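Local coordinates for Slr0280 protein (Synechocystis sp., PDB 5H3K), which is of unknown function but carries a phosphodiester glycosidase (NAGPA-like) domain, consistent with hydrolysis of a sugar phosphodiester, at residues T322-I328 with A599-A604. Sequence-based numbering, arbitrary orientation.
Sequences TAPLVTI and ARVSNA
A323 and V601 form an antiparallel hydrogen-bonded pair: V601 N reaches A323 O at 2.8 Å, and A323 N returns to V601 O at 3.0 Å. Flanking the pair, T322 touches V601 O with its CA-H, its CG2 rests against the backbone of V601 and S602, and its OG1 lies 3.5 Å from R600 CB, the two side chains crossing at about a right angle. OG1 sits between the backbone N and the carbonyl carbon (chi1 58°), which turns it to the R600 stem, and water 1 links it to R600 NH1, weakly on the arginine side. With an alanine here the hydroxyl is gone, and water 1, left with its weak bond to R600, would probably lose its place while the arginine stem loses cover. R600 CG lies 4.0 Å from P324 CD, the two side chains side by side. Beyond P324 the helix begins; water 2 accepts from L325 N and donates to A599 O. CG of L325, anti to the backbone N (chi1 -179°), carries CD2 to a tight 3.4 Å from A604 CB. I328 CD1 meets V601 CG2 at 3.9 Å. Further out, F343 touches T322, V601 and S602, L312 backs I328, and L590 backs L325. The arrangement is a strand-to-helix junction with P324 as N-cap of helix 325-331: a short antiparallel pairing, centred on A323 and V601, ties it to strand 600-609, and L325 and I328 pack on V601 and A604.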
ATOM      1  N   THR A 322      -0.214  12.790  -4.718  1.00  6.00           N
ATOM      2  CA  THR A 322       0.402  11.482  -4.547  1.00  6.27           C
ATOM      3  C   THR A 322       1.231  11.488  -3.274  1.00  5.98           C
ATOM      4  O   THR A 322       1.726  12.537  -2.843  1.00  6.26           O
ATOM      5  CB  THR A 322       1.312  11.077  -5.729  1.00  7.03           C
ATOM      6  OG1 THR A 322       2.339  12.057  -5.908  1.00  7.98           O
ATOM      7  CG2 THR A 322       0.503  10.907  -7.025  1.00  8.56           C
ATOM      8  N   ALA A 323       1.384  10.310  -2.677  1.00  5.25           N
ATOM      9  CA  ALA A 323       2.168  10.148  -1.455  1.00  5.64           C
ATOM     10  C   ALA A 323       2.644   8.698  -1.351  1.00  4.77           C
ATOM     11  O   ALA A 323       2.003   7.800  -1.892  1.00  5.49           O
ATOM     12  CB  ALA A 323       1.315  10.521  -0.229  1.00  6.43           C
ATOM     13  N   PRO A 324       3.751   8.452  -0.634  1.00  5.51           N
ATOM     14  CA  PRO A 324       4.132   7.048  -0.428  1.00  5.96           C
ATOM     15  C   PRO A 324       2.995   6.262   0.212  1.00  5.62           C
ATOM     16  O   PRO A 324       2.293   6.798   1.080  1.00  3.97           O
ATOM     17  CB  PRO A 324       5.314   7.147   0.548  1.00  5.39           C
ATOM     18  CG  PRO A 324       5.888   8.522   0.288  1.00  9.62           C
ATOM     19  CD  PRO A 324       4.677   9.385   0.034  1.00  6.94           C
ATOM     20  N   LEU A 325       2.793   5.025  -0.237  1.00  5.26           N
ATOM     21  CA  LEU A 325       1.744   4.164   0.295  1.00  3.50           C
ATOM     22  C   LEU A 325       1.881   4.046   1.812  1.00  4.66           C
ATOM     23  O   LEU A 325       0.883   4.083   2.539  1.00  4.23           O
ATOM     24  CB  LEU A 325       1.813   2.772  -0.361  1.00  2.51           C
ATOM     25  CG  LEU A 325       0.829   1.639  -0.022  1.00  3.89           C
ATOM     26  CD1 LEU A 325       1.181   0.922   1.269  1.00  4.24           C
ATOM     27  CD2 LEU A 325      -0.640   2.106   0.020  1.00  3.78           C
ATOM     28  N   VAL A 326       3.111   3.907   2.290  1.00  3.90           N
ATOM     29  CA  VAL A 326       3.326   3.725   3.718  1.00  5.44           C
ATOM     30  C   VAL A 326       2.926   4.981   4.505  1.00  7.08           C
ATOM     31  O   VAL A 326       2.472   4.883   5.647  1.00  6.78           O
ATOM     32  CB  VAL A 326       4.776   3.270   4.040  1.00  5.56           C
ATOM     33  CG1 VAL A 326       5.721   4.474   4.042  1.00  7.33           C
ATOM     34  CG2 VAL A 326       4.811   2.536   5.385  1.00  8.69           C
ATOM     35  N   THR A 327       3.064   6.151   3.879  1.00  4.72           N
ATOM     36  CA  THR A 327       2.624   7.421   4.474  1.00  5.58           C
ATOM     37  C   THR A 327       1.101   7.512   4.494  1.00  5.75           C
ATOM     38  O   THR A 327       0.507   7.953   5.496  1.00  6.69           O
ATOM     39  CB  THR A 327       3.226   8.634   3.730  1.00  7.96           C
ATOM     40  OG1 THR A 327       4.658   8.562   3.814  1.00  7.76           O
ATOM     41  CG2 THR A 327       2.754   9.933   4.365  1.00  8.77           C
ATOM     42  N   ILE A 328       0.463   7.091   3.401  1.00  4.87           N
ATOM     43  CA  ILE A 328      -0.996   7.008   3.382  1.00  5.87           C
ATOM     44  C   ILE A 328      -1.464   6.103   4.523  1.00  5.66           C
ATOM     45  O   ILE A 328      -2.347   6.481   5.291  1.00  4.30           O
ATOM     46  CB  ILE A 328      -1.529   6.470   2.026  1.00  4.00           C
ATOM     47  CG1 ILE A 328      -1.167   7.440   0.883  1.00  5.78           C
ATOM     48  CG2 ILE A 328      -3.038   6.230   2.098  1.00  4.65           C
ATOM     49  CD1 ILE A 328      -1.538   6.924  -0.529  1.00  5.03           C
ATOM     50  N   ALA A 599       7.213   4.117  -4.875  1.00  5.33           N
ATOM     51  CA  ALA A 599       6.907   5.419  -5.473  1.00  7.65           C
ATOM     52  C   ALA A 599       5.742   6.066  -4.747  1.00  5.44           C
ATOM     53  O   ALA A 599       4.983   5.381  -4.070  1.00  5.80           O
ATOM     54  CB  ALA A 599       6.569   5.265  -6.952  1.00  9.87           C
ATOM     55  N   ARG A 600       5.582   7.380  -4.891  1.00  6.43           N
ATOM     56  CA  ARG A 600       4.354   8.010  -4.412  1.00  5.45           C
ATOM     57  C   ARG A 600       3.214   7.494  -5.258  1.00  5.71           C
ATOM     58  O   ARG A 600       3.377   7.302  -6.465  1.00  6.23           O
ATOM     59  CB  ARG A 600       4.420   9.532  -4.556  1.00  7.78           C
ATOM     60  CG  ARG A 600       5.595  10.139  -3.836  1.00 10.63           C
ATOM     61  CD  ARG A 600       5.551  11.657  -3.894  1.00 14.73           C
ATOM     62  NE  ARG A 600       6.360  12.207  -2.813  1.00 31.59           N
ATOM     63  CZ  ARG A 600       6.574  13.503  -2.617  1.00 39.85           C
ATOM     64  NH1 ARG A 600       6.041  14.393  -3.440  1.00 30.32           N
ATOM     65  NH2 ARG A 600       7.324  13.904  -1.597  1.00 47.27           N
ATOM     66  N   VAL A 601       2.060   7.271  -4.637  1.00  3.45           N
ATOM     67  CA  VAL A 601       0.894   6.788  -5.383  1.00  3.81           C
ATOM     68  C   VAL A 601      -0.311   7.677  -5.119  1.00  4.78           C
ATOM     69  O   VAL A 601      -0.344   8.417  -4.138  1.00  3.21           O
ATOM     70  CB  VAL A 601       0.542   5.311  -5.035  1.00  3.51           C
ATOM     71  CG1 VAL A 601       1.732   4.385  -5.313  1.00  3.86           C
ATOM     72  CG2 VAL A 601       0.118   5.187  -3.568  1.00  5.30           C
ATOM     73  N   SER A 602      -1.307   7.598  -5.988  1.00  4.28           N
ATOM     74  CA  SER A 602      -2.531   8.391  -5.826  1.00  4.55           C
ATOM     75  C   SER A 602      -3.478   7.846  -4.757  1.00  4.77           C
ATOM     76  O   SER A 602      -4.118   8.601  -4.012  1.00  5.88           O
ATOM     77  CB  SER A 602      -3.276   8.448  -7.159  1.00  4.01           C
ATOM     78  OG  SER A 602      -4.640   8.837  -6.963  1.00  5.14           O
ATOM     79  N   ASN A 603      -3.605   6.528  -4.690  1.00  3.81           N
ATOM     80  CA  ASN A 603      -4.605   5.958  -3.804  1.00  3.21           C
ATOM     81  C   ASN A 603      -4.323   4.510  -3.428  1.00  4.12           C
ATOM     82  O   ASN A 603      -3.478   3.833  -4.036  1.00  3.36           O
ATOM     83  CB  ASN A 603      -6.006   6.107  -4.409  1.00  3.83           C
ATOM     84  CG  ASN A 603      -6.126   5.484  -5.801  1.00  5.46           C
ATOM     85  OD1 ASN A 603      -6.256   4.258  -5.954  1.00  5.00           O
ATOM     86  ND2 ASN A 603      -6.134   6.328  -6.817  1.00  5.49           N
ATOM     87  N   ALA A 604      -5.051   4.037  -2.430  1.00  3.83           N
ATOM     88  CA  ALA A 604      -4.797   2.724  -1.865  1.00  2.42           C
ATOM     89  C   ALA A 604      -6.105   2.067  -1.466  1.00  3.21           C
ATOM     90  O   ALA A 604      -7.157   2.712  -1.419  1.00  4.05           O
ATOM     91  CB  ALA A 604      -3.906   2.881  -0.645  1.00  3.89           C
TER
HETATM   92  O   HOH W   1       3.705  14.475  -4.548  1.00 22.03           O
HETATM   93  O   HOH W   2       4.291   3.475  -2.233  1.00  4.42           O